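Serine/threonine-protein kinase Tel1 (Chaetomium thermophilum, PDB 6SKY) probably phosphorylates [ST]-Q sites, histone H2A among them, to activate checkpoint signalling after DNA damage. Local coordinates at residues 1771-1776 with 1803-1808; 1853-1858 with 1864-1869; 2671-2674 with 2680-2683; 2724-2729 with 2733-2738. One frame throughout, in Å; residues are numbered along the deposited sequence.

In the fold
Contacts 1 and 2 belong to the helical part, contacts 3 and 4 to the kinase, and none relies on a hydrogen bond between its own segments. Contact 4 is the buried one, an aromatic joint between a short helix with the loop after it and the long helix 2732-2755. Contact 2 is at the surface, where one leucine lies on a tryptophan within a loop. Contacts 1 and 3 are partly buried: a loop against a helix end, and positions two turns apart on one helix. Helix 1793-1808, one side of contact 1, is also packed by W1866 of contact 2; S1858 O packs on R2680 CD of contact 3, and contacts 3 and 4 meet round E2727.

Contact 1: residues 1771-1776 with 1803-1808; sequences ALSAPK and HLVLAY
In the alpha-helical region of Tel1, the loop that follows helix 1762-1771 comes up against the last two turns of helix 1793-1808, A1774 and K1776 meeting Y1808, and S1773 brushing V1805. Y1808, the last residue of that helix, spans most of the gap. Its ring leaves the helix with CG trans to the backbone N (chi1 172°), a torsion that carries it out to the loop. A1774 CB meets the ring obliquely, 3.9 Å from Y1808 CD2. A methyl group suits this place because the backbones come close here, the CA atoms of A1774 and V1805 being 6.7 Å apart. Further along the ring, the stem of K1776 slants across the phenol end, its CG lying 3.3 Å from Y1808 OH. The lysine chain then bends at chi2 (-73°) and its amino end leads away. The hydroxyl has a partner outside both segments, K1812 NZ, to which it is hydrogen-bonded. One turn earlier on the helix, V1805 CG1 approaches S1773 OG at 4.2 Å, while that hydroxyl is hydrogen-bonded to L1770 O. The loop itself starts with a type I turn from A1771 to A1774, and L1780 of the next helix touches both A1774 and V1805. A leucine in place of Y1808 would probably leave K1812 without its hydroxyl mate and the stem of K1776 without a ring to lie across. The joint is one of van der Waals contact, with the polar tips of serine and tyrosine bonded to nearby residues outside the segments.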
# COMPACT_ATOMS: atom_id res chain seq x y z
N ALA A 1771 18.54 -54.65 -34.19
CA ALA A 1771 17.83 -55.92 -34.15
C ALA A 1771 18.60 -57.03 -34.84
O ALA A 1771 18.43 -58.20 -34.49
CB ALA A 1771 16.45 -55.77 -34.79
N LEU A 1772 19.45 -56.70 -35.82
CA LEU A 1772 20.24 -57.74 -36.47
C LEU A 1772 21.32 -58.29 -35.57
O LEU A 1772 21.79 -59.41 -35.80
CB LEU A 1772 20.87 -57.20 -37.75
CG LEU A 1772 19.94 -57.01 -38.95
CD1 LEU A 1772 20.71 -56.43 -40.11
CD2 LEU A 1772 19.29 -58.32 -39.35
N SER A 1773 21.73 -57.55 -34.54
CA SER A 1773 22.81 -57.96 -33.66
C SER A 1773 22.37 -58.95 -32.59
O SER A 1773 23.19 -59.31 -31.74
CB SER A 1773 23.43 -56.74 -33.00
OG SER A 1773 22.49 -56.09 -32.16
N ALA A 1774 21.12 -59.40 -32.59
CA ALA A 1774 20.61 -60.32 -31.58
C ALA A 1774 19.71 -61.35 -32.24
O ALA A 1774 18.48 -61.28 -32.15
CB ALA A 1774 19.85 -59.56 -30.49
N PRO A 1775 20.30 -62.35 -32.90
CA PRO A 1775 19.48 -63.35 -33.60
C PRO A 1775 18.79 -64.33 -32.67
O PRO A 1775 17.80 -64.95 -33.08
CB PRO A 1775 20.48 -64.05 -34.52
CG PRO A 1775 21.72 -63.21 -34.49
CD PRO A 1775 21.73 -62.56 -33.15
N LYS A 1776 19.29 -64.51 -31.45
CA LYS A 1776 18.73 -65.52 -30.57
C LYS A 1776 17.36 -65.14 -30.02
O LYS A 1776 16.65 -66.01 -29.50
CB LYS A 1776 19.69 -65.79 -29.41
CG LYS A 1776 21.04 -66.30 -29.84
CD LYS A 1776 20.96 -67.73 -30.31
CE LYS A 1776 22.34 -68.34 -30.45
NZ LYS A 1776 22.27 -69.81 -30.67
N HIS A 1803 15.47 -51.55 -25.77
CA HIS A 1803 15.44 -52.23 -24.48
C HIS A 1803 15.70 -53.72 -24.63
O HIS A 1803 16.43 -54.30 -23.82
CB HIS A 1803 14.11 -52.00 -23.78
CG HIS A 1803 13.94 -52.81 -22.54
ND1 HIS A 1803 12.84 -53.62 -22.33
CD2 HIS A 1803 14.72 -52.95 -21.46
CE1 HIS A 1803 12.96 -54.22 -21.16
NE2 HIS A 1803 14.10 -53.83 -20.61
N LEU A 1804 15.10 -54.36 -25.63
CA LEU A 1804 15.30 -55.80 -25.80
C LEU A 1804 16.76 -56.13 -26.07
O LEU A 1804 17.31 -57.08 -25.51
CB LEU A 1804 14.42 -56.33 -26.92
CG LEU A 1804 12.97 -56.61 -26.56
CD1 LEU A 1804 12.18 -56.88 -27.80
CD2 LEU A 1804 12.89 -57.79 -25.65
N VAL A 1805 17.42 -55.33 -26.90
CA VAL A 1805 18.83 -55.59 -27.19
C VAL A 1805 19.69 -55.37 -25.96
O VAL A 1805 20.55 -56.19 -25.62
CB VAL A 1805 19.30 -54.71 -28.36
CG1 VAL A 1805 20.79 -54.80 -28.51
CG2 VAL A 1805 18.62 -55.16 -29.62
N LEU A 1806 19.49 -54.24 -25.27
CA LEU A 1806 20.31 -53.94 -24.10
C LEU A 1806 20.10 -54.98 -23.00
O LEU A 1806 21.04 -55.35 -22.30
CB LEU A 1806 19.99 -52.55 -23.57
CG LEU A 1806 20.40 -51.34 -24.40
CD1 LEU A 1806 19.93 -50.10 -23.71
CD2 LEU A 1806 21.88 -51.30 -24.57
N ALA A 1807 18.87 -55.45 -22.84
CA ALA A 1807 18.60 -56.46 -21.82
C ALA A 1807 19.15 -57.81 -22.21
O ALA A 1807 19.55 -58.58 -21.34
CB ALA A 1807 17.10 -56.56 -21.58
N TYR A 1808 19.17 -58.12 -23.50
CA TYR A 1808 19.74 -59.38 -23.95
C TYR A 1808 21.23 -59.43 -23.68
O TYR A 1808 21.73 -60.35 -23.03
CB TYR A 1808 19.47 -59.58 -25.43
CG TYR A 1808 20.17 -60.77 -26.03
CD1 TYR A 1808 19.80 -62.06 -25.70
CD2 TYR A 1808 21.19 -60.60 -26.95
CE1 TYR A 1808 20.43 -63.14 -26.24
CE2 TYR A 1808 21.83 -61.68 -27.50
CZ TYR A 1808 21.44 -62.95 -27.14
OH TYR A 1808 22.08 -64.03 -27.69

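Contact 2: residues 1853-1858 with 1864-1869; sequences PLPGES and AHWLDV
L1854 lies on the indole of W1866, and its side chain can be followed outward atom by atom. CB itself meets nothing across the contact; the turn about chi1 (-109°) brings CG over the ring. CG stands over one face of the tryptophan, displaced toward the rim, and comes within 3.7 Å of W1866 CE2. From there the two methyls part. CD2 sits almost centrally over the six-membered ring, 3.8 Å from its centroid and 10° off the normal, a CH-pi contact. CD1 turns the other way and meets the CB of H1865 at 3.9 Å, while the imidazole leads off from the contact. A branched leucine suits this place, since one methyl can press on the ring and the other on the neighbouring residue. The prolines beside it add less: P1853 O lies at the indole edge, 3.8 Å from W1866 CZ2, and P1855 CD approaches W1866 CH2 obliquely. The indole nitrogen NE1 is hydrogen-bonded to Q1852 O, which ties the ring to the backbone just before the leucine segment. All of this lies in the long loop between helices 1836-1849 and 1871-1880. The tryptophan packs on L1806 and A1807 of helix 1793-1808 and meets H1803 there edge-to-face, while the next residue, L1867, reaches L1820 and L1824 of helix 1815-1827, so the loop fits between these helices.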
# COMPACT_ATOMS: atom_id res chain seq x y z
N PRO A 1853 13.09 -52.25 -15.01
CA PRO A 1853 13.99 -52.70 -13.95
C PRO A 1853 15.19 -53.46 -14.51
O PRO A 1853 15.04 -54.37 -15.32
CB PRO A 1853 13.10 -53.61 -13.09
CG PRO A 1853 11.99 -53.97 -13.96
CD PRO A 1853 11.75 -52.83 -14.87
N LEU A 1854 16.36 -53.08 -14.05
CA LEU A 1854 17.59 -53.79 -14.39
C LEU A 1854 17.67 -55.07 -13.57
O LEU A 1854 17.48 -55.03 -12.35
CB LEU A 1854 18.80 -52.91 -14.11
CG LEU A 1854 19.58 -52.36 -15.28
CD1 LEU A 1854 20.65 -51.45 -14.80
CD2 LEU A 1854 20.19 -53.48 -16.05
N PRO A 1855 17.96 -56.21 -14.19
CA PRO A 1855 18.09 -57.45 -13.41
C PRO A 1855 19.26 -57.37 -12.44
O PRO A 1855 20.38 -57.01 -12.81
CB PRO A 1855 18.33 -58.51 -14.49
CG PRO A 1855 17.74 -57.91 -15.73
CD PRO A 1855 18.01 -56.46 -15.63
N GLY A 1856 18.99 -57.70 -11.18
CA GLY A 1856 19.99 -57.62 -10.15
C GLY A 1856 20.29 -56.20 -9.73
O GLY A 1856 21.44 -55.76 -9.75
N GLU A 1857 19.25 -55.46 -9.35
CA GLU A 1857 19.38 -54.08 -8.92
C GLU A 1857 18.89 -53.95 -7.49
O GLU A 1857 18.02 -54.69 -7.03
CB GLU A 1857 18.60 -53.12 -9.81
CG GLU A 1857 17.10 -53.21 -9.66
CD GLU A 1857 16.38 -52.09 -10.37
OE1 GLU A 1857 15.14 -52.05 -10.31
OE2 GLU A 1857 17.06 -51.25 -10.98
N SER A 1858 19.47 -52.98 -6.78
CA SER A 1858 19.07 -52.69 -5.41
C SER A 1858 18.01 -51.60 -5.35
O SER A 1858 17.03 -51.73 -4.62
CB SER A 1858 20.29 -52.26 -4.61
OG SER A 1858 21.06 -51.32 -5.34
N ALA A 1864 20.11 -46.01 -14.19
CA ALA A 1864 21.00 -45.12 -14.91
C ALA A 1864 22.12 -45.86 -15.60
O ALA A 1864 23.01 -45.22 -16.17
CB ALA A 1864 21.59 -44.08 -13.96
N HIS A 1865 22.10 -47.18 -15.57
CA HIS A 1865 23.15 -47.99 -16.17
C HIS A 1865 22.71 -48.68 -17.45
O HIS A 1865 23.50 -49.43 -18.03
CB HIS A 1865 23.65 -49.03 -15.18
CG HIS A 1865 24.29 -48.44 -13.97
ND1 HIS A 1865 24.67 -49.20 -12.88
CD2 HIS A 1865 24.62 -47.17 -13.67
CE1 HIS A 1865 25.21 -48.41 -11.97
NE2 HIS A 1865 25.19 -47.17 -12.42
N TRP A 1866 21.47 -48.48 -17.90
CA TRP A 1866 21.07 -48.98 -19.21
C TRP A 1866 21.96 -48.38 -20.29
O TRP A 1866 22.60 -49.10 -21.06
CB TRP A 1866 19.61 -48.65 -19.48
CG TRP A 1866 18.64 -49.55 -18.80
CD1 TRP A 1866 17.72 -49.19 -17.87
CD2 TRP A 1866 18.47 -50.94 -19.02
NE1 TRP A 1866 16.99 -50.28 -17.49
CE2 TRP A 1866 17.43 -51.37 -18.18
CE3 TRP A 1866 19.10 -51.88 -19.83
CZ2 TRP A 1866 17.02 -52.69 -18.13
CZ3 TRP A 1866 18.68 -53.18 -19.78
CH2 TRP A 1866 17.65 -53.57 -18.94
N LEU A 1867 22.03 -47.06 -20.34
CA LEU A 1867 22.97 -46.32 -21.16
C LEU A 1867 23.84 -45.49 -20.22
O LEU A 1867 23.78 -45.62 -19.00
CB LEU A 1867 22.24 -45.45 -22.17
CG LEU A 1867 21.36 -46.18 -23.17
CD1 LEU A 1867 20.63 -45.20 -24.04
CD2 LEU A 1867 22.20 -47.09 -24.02
N ASP A 1868 24.68 -44.63 -20.79
CA ASP A 1868 25.49 -43.70 -20.02
C ASP A 1868 25.22 -42.32 -20.59
O ASP A 1868 25.89 -41.87 -21.52
CB ASP A 1868 26.96 -44.06 -20.05
CG ASP A 1868 27.34 -45.04 -18.96
OD1 ASP A 1868 26.73 -46.13 -18.89
OD2 ASP A 1868 28.24 -44.72 -18.16
N VAL A 1869 24.23 -41.65 -20.03
CA VAL A 1869 23.76 -40.37 -20.54
C VAL A 1869 24.33 -39.26 -19.68
O VAL A 1869 24.36 -39.35 -18.45
CB VAL A 1869 22.22 -40.33 -20.56
CG1 VAL A 1869 21.75 -39.13 -21.31
CG2 VAL A 1869 21.68 -41.58 -21.17

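Contact 3: residues 2671-2674 with 2680-2683; sequences HEYL and RYYP
Y2673 sends its phenol ring along the helix toward the guanidinium of R2680, where Y2673 CE1 comes within 4.2 Å of R2680 NH1. The two side chains cross at about a right angle. CE1 lies at the edge of the guanidinium, close to its plane, and NH1 approaches the ring obliquely, the two planes being 59° apart; this is loose van der Waals contact, not a stack. The arginine gets there by a bend at chi3 (66°), after a first part that runs extended. That straight part is used too: R2680 CG lies over the centre of the ring of its neighbour Y2681, 4.2 Å above the plane. Y2681 CE2 is only loosely near Y2673 OH, at 4.4 Å. Seven residues make about two helical turns, which puts Y2673 and R2680 on one side of helix 2670-2681. This helix follows strand 2667-2669 in the kinase domain, close to where P2669 lines the nucleotide pocket, and the side chain of Y2673 is about 11 Å from the bound ATP analogue. Long side chains suit such a spacing, since short ones could not bridge two turns. At the helix end, Y2682 leaves helical geometry. E2727, on the loop after helix 2722-2726, meets both Y2681 and R2680: its OE1 is paired with Y2681 OH, and its OE2 forms a long, weak ion pair with R2680 NH1. The ring of Y2673 meets F2724 edge-to-face, while Y2681 stacks on Y2723.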
# COMPACT_ATOMS: atom_id res chain seq x y z
N HIS A 2671 7.62 -42.42 8.16
CA HIS A 2671 8.72 -43.16 8.75
C HIS A 2671 8.88 -44.54 8.12
O HIS A 2671 10.01 -45.00 7.94
CB HIS A 2671 8.51 -43.28 10.25
CG HIS A 2671 9.77 -43.35 11.04
ND1 HIS A 2671 10.12 -44.45 11.79
CD2 HIS A 2671 10.77 -42.45 11.20
CE1 HIS A 2671 11.28 -44.23 12.38
NE2 HIS A 2671 11.70 -43.02 12.03
N GLU A 2672 7.77 -45.18 7.76
CA GLU A 2672 7.82 -46.49 7.12
C GLU A 2672 8.37 -46.42 5.71
O GLU A 2672 8.86 -47.42 5.20
CB GLU A 2672 6.44 -47.13 7.09
CG GLU A 2672 5.73 -47.15 8.41
CD GLU A 2672 6.20 -48.26 9.32
OE1 GLU A 2672 7.41 -48.36 9.60
OE2 GLU A 2672 5.34 -49.05 9.77
N TYR A 2673 8.27 -45.27 5.04
CA TYR A 2673 8.99 -45.14 3.79
C TYR A 2673 10.45 -44.78 4.04
O TYR A 2673 11.34 -45.34 3.41
CB TYR A 2673 8.36 -44.09 2.88
CG TYR A 2673 9.24 -43.82 1.68
CD1 TYR A 2673 9.24 -44.67 0.60
CD2 TYR A 2673 10.11 -42.74 1.66
CE1 TYR A 2673 10.06 -44.44 -0.47
CE2 TYR A 2673 10.93 -42.51 0.60
CZ TYR A 2673 10.90 -43.37 -0.46
OH TYR A 2673 11.72 -43.15 -1.53
N LEU A 2674 10.71 -43.85 4.96
CA LEU A 2674 12.04 -43.28 5.05
C LEU A 2674 13.06 -44.22 5.67
O LEU A 2674 14.24 -44.11 5.36
CB LEU A 2674 12.02 -41.99 5.86
CG LEU A 2674 11.52 -40.74 5.15
CD1 LEU A 2674 11.73 -39.57 6.06
CD2 LEU A 2674 12.25 -40.56 3.86
N ARG A 2680 18.40 -48.49 1.63
CA ARG A 2680 18.40 -48.96 0.25
C ARG A 2680 19.25 -48.07 -0.64
O ARG A 2680 19.94 -48.56 -1.53
CB ARG A 2680 16.97 -49.03 -0.26
CG ARG A 2680 16.85 -49.13 -1.74
CD ARG A 2680 15.47 -49.55 -2.14
NE ARG A 2680 14.47 -48.54 -1.83
CZ ARG A 2680 13.50 -48.71 -0.94
NH1 ARG A 2680 12.63 -47.75 -0.72
NH2 ARG A 2680 13.40 -49.85 -0.27
N TYR A 2681 19.23 -46.76 -0.41
CA TYR A 2681 19.97 -45.86 -1.29
C TYR A 2681 21.35 -45.48 -0.78
O TYR A 2681 22.17 -45.04 -1.58
CB TYR A 2681 19.17 -44.59 -1.55
CG TYR A 2681 17.90 -44.85 -2.30
CD1 TYR A 2681 17.91 -45.10 -3.66
CD2 TYR A 2681 16.69 -44.87 -1.66
CE1 TYR A 2681 16.77 -45.34 -4.34
CE2 TYR A 2681 15.54 -45.12 -2.33
CZ TYR A 2681 15.58 -45.36 -3.67
OH TYR A 2681 14.42 -45.61 -4.35
N TYR A 2682 21.62 -45.64 0.51
CA TYR A 2682 22.94 -45.35 1.07
C TYR A 2682 23.34 -46.48 2.01
O TYR A 2682 23.19 -46.37 3.23
CB TYR A 2682 22.94 -44.02 1.81
CG TYR A 2682 22.69 -42.83 0.94
CD1 TYR A 2682 23.72 -42.24 0.25
CD2 TYR A 2682 21.43 -42.27 0.83
CE1 TYR A 2682 23.50 -41.14 -0.54
CE2 TYR A 2682 21.20 -41.18 0.05
CZ TYR A 2682 22.24 -40.62 -0.64
OH TYR A 2682 22.02 -39.53 -1.42
N PRO A 2683 23.86 -47.58 1.47
CA PRO A 2683 24.21 -48.72 2.32
C PRO A 2683 25.39 -48.48 3.24
O PRO A 2683 25.63 -49.30 4.13
CB PRO A 2683 24.52 -49.83 1.31
CG PRO A 2683 23.88 -49.39 0.06
CD PRO A 2683 23.98 -47.92 0.04

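Contact 4: residues 2724-2729 with 2733-2738; sequences FFMEYF and DEWFQK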
# COMPACT_ATOMS: atom_id res chain seq x y z
N PHE A 2724 10.96 -40.81 -3.34
CA PHE A 2724 9.57 -41.22 -3.21
C PHE A 2724 8.81 -40.94 -4.49
O PHE A 2724 7.95 -41.72 -4.90
CB PHE A 2724 8.90 -40.50 -2.04
CG PHE A 2724 7.44 -40.83 -1.88
CD1 PHE A 2724 7.05 -41.93 -1.17
CD2 PHE A 2724 6.48 -40.03 -2.44
CE1 PHE A 2724 5.73 -42.23 -1.03
CE2 PHE A 2724 5.16 -40.33 -2.31
CZ PHE A 2724 4.79 -41.42 -1.60
N PHE A 2725 9.13 -39.84 -5.15
CA PHE A 2725 8.43 -39.44 -6.35
C PHE A 2725 9.02 -40.08 -7.59
O PHE A 2725 8.30 -40.28 -8.57
CB PHE A 2725 8.46 -37.92 -6.48
CG PHE A 2725 7.83 -37.23 -5.33
CD1 PHE A 2725 6.46 -37.08 -5.27
CD2 PHE A 2725 8.58 -36.77 -4.28
CE1 PHE A 2725 5.88 -36.48 -4.21
CE2 PHE A 2725 8.00 -36.17 -3.22
CZ PHE A 2725 6.65 -36.02 -3.19
N MET A 2726 10.29 -40.44 -7.57
CA MET A 2726 10.89 -41.06 -8.74
C MET A 2726 10.56 -42.53 -8.84
O MET A 2726 10.78 -43.12 -9.90
CB MET A 2726 12.40 -40.87 -8.71
CG MET A 2726 12.84 -39.51 -9.17
SD MET A 2726 14.57 -39.21 -8.82
CE MET A 2726 14.70 -37.49 -9.27
N GLU A 2727 10.03 -43.14 -7.79
CA GLU A 2727 9.71 -44.55 -7.82
C GLU A 2727 8.23 -44.83 -7.66
O GLU A 2727 7.84 -45.99 -7.69
CB GLU A 2727 10.50 -45.29 -6.74
CG GLU A 2727 9.93 -45.20 -5.37
CD GLU A 2727 10.83 -45.83 -4.35
OE1 GLU A 2727 12.04 -45.55 -4.36
OE2 GLU A 2727 10.33 -46.62 -3.52
N TYR A 2728 7.41 -43.81 -7.49
CA TYR A 2728 5.97 -43.97 -7.60
C TYR A 2728 5.39 -43.28 -8.81
O TYR A 2728 4.28 -43.61 -9.21
CB TYR A 2728 5.27 -43.46 -6.34
CG TYR A 2728 5.35 -44.40 -5.17
CD1 TYR A 2728 4.46 -45.43 -5.03
CD2 TYR A 2728 6.33 -44.25 -4.21
CE1 TYR A 2728 4.53 -46.29 -3.97
CE2 TYR A 2728 6.42 -45.10 -3.15
CZ TYR A 2728 5.52 -46.12 -3.04
OH TYR A 2728 5.60 -46.98 -1.97
N PHE A 2729 6.12 -42.33 -9.40
CA PHE A 2729 5.67 -41.61 -10.58
C PHE A 2729 6.85 -41.47 -11.53
O PHE A 2729 7.61 -40.50 -11.45
CB PHE A 2729 5.10 -40.24 -10.21
CG PHE A 2729 4.28 -40.23 -8.95
CD1 PHE A 2729 2.99 -40.69 -8.95
CD2 PHE A 2729 4.81 -39.76 -7.77
CE1 PHE A 2729 2.25 -40.69 -7.79
CE2 PHE A 2729 4.07 -39.76 -6.62
CZ PHE A 2729 2.80 -40.22 -6.63
N ASP A 2733 5.38 -35.82 -16.40
CA ASP A 2733 4.21 -34.97 -16.18
C ASP A 2733 3.58 -35.27 -14.83
O ASP A 2733 3.36 -34.36 -14.01
CB ASP A 2733 3.20 -35.19 -17.30
CG ASP A 2733 3.87 -35.40 -18.64
OD1 ASP A 2733 4.87 -34.72 -18.91
OD2 ASP A 2733 3.39 -36.25 -19.41
N GLU A 2734 3.27 -36.54 -14.59
CA GLU A 2734 2.75 -36.97 -13.30
C GLU A 2734 3.72 -36.65 -12.18
O GLU A 2734 3.31 -36.20 -11.11
CB GLU A 2734 2.46 -38.46 -13.36
CG GLU A 2734 1.48 -38.93 -12.34
CD GLU A 2734 1.31 -40.43 -12.36
OE1 GLU A 2734 2.18 -41.10 -12.95
OE2 GLU A 2734 0.32 -40.93 -11.78
N TRP A 2735 5.01 -36.89 -12.40
CA TRP A 2735 6.02 -36.60 -11.38
C TRP A 2735 5.97 -35.14 -10.97
O TRP A 2735 5.94 -34.82 -9.77
CB TRP A 2735 7.39 -36.97 -11.92
CG TRP A 2735 8.56 -36.48 -11.13
CD1 TRP A 2735 9.10 -37.06 -10.04
CD2 TRP A 2735 9.36 -35.33 -11.42
NE1 TRP A 2735 10.18 -36.34 -9.61
CE2 TRP A 2735 10.36 -35.27 -10.44
CE3 TRP A 2735 9.32 -34.34 -12.40
CZ2 TRP A 2735 11.30 -34.27 -10.41
CZ3 TRP A 2735 10.26 -33.35 -12.36
CH2 TRP A 2735 11.24 -33.32 -11.38
N PHE A 2736 5.95 -34.22 -11.94
CA PHE A 2736 5.95 -32.81 -11.61
C PHE A 2736 4.68 -32.40 -10.87
O PHE A 2736 4.74 -31.66 -9.88
CB PHE A 2736 6.14 -31.98 -12.87
CG PHE A 2736 6.26 -30.52 -12.62
CD1 PHE A 2736 7.38 -30.01 -12.02
CD2 PHE A 2736 5.25 -29.66 -12.97
CE1 PHE A 2736 7.48 -28.68 -11.78
CE2 PHE A 2736 5.36 -28.33 -12.73
CZ PHE A 2736 6.48 -27.84 -12.13
N GLN A 2737 3.53 -32.90 -11.32
CA GLN A 2737 2.29 -32.54 -10.65
C GLN A 2737 2.25 -33.06 -9.22
O GLN A 2737 1.81 -32.35 -8.31
CB GLN A 2737 1.11 -33.06 -11.45
CG GLN A 2737 -0.21 -32.61 -10.93
CD GLN A 2737 -1.31 -33.54 -11.35
OE1 GLN A 2737 -1.16 -34.31 -12.29
NE2 GLN A 2737 -2.43 -33.49 -10.64
N LYS A 2738 2.71 -34.28 -8.99
CA LYS A 2738 2.64 -34.85 -7.65
C LYS A 2738 3.64 -34.20 -6.71
O LYS A 2738 3.35 -34.04 -5.52
CB LYS A 2738 2.88 -36.35 -7.70
CG LYS A 2738 1.94 -37.09 -8.60
CD LYS A 2738 0.52 -36.80 -8.29
CE LYS A 2738 -0.38 -37.76 -9.00
NZ LYS A 2738 -0.70 -37.29 -10.35
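F2729 is held by K2738 over one face of its ring: the lysine CG sits 3.6 Å from the ring centroid, 7° off the normal, in a CH-pi contact. CG is laid there by chi1 (-57°), anti to the carbonyl carbon, and the bend at chi2 starts the turn that leads the amino end away. The opposite face carries CB of the preceding residue, Y2728, so the phenyl is sandwiched. E2734 crosses at about a right angle, its CD 3.8 Å from F2729 CD1 and its carboxylate plane 65° from the ring. Beside this, W2735 brings the edge of its indole to F2725, with W2735 CD1 3.6 Å from F2725 O. That same oxygen accepts the backbone bond from F2729 N at 3.1 Å. W2735 CB in turn packs against F2729 O. In the next shell, F2724 CD2 lies over the F2725 ring, and Y2742 meets that ring edge-to-face. M2726, alongside the indole, reaches L1893 on helix 1884-1898, so this kinase corner touches the helical region. An alanine at F2729 would probably strip the lysine stem of its ring and leave a gap between Y2728 and helix 2732-2755. Here the flat face of F2729 and the indole edge of W2735 pack the corner between the two helices; the lysine adds its aliphatic stem to this buried joint.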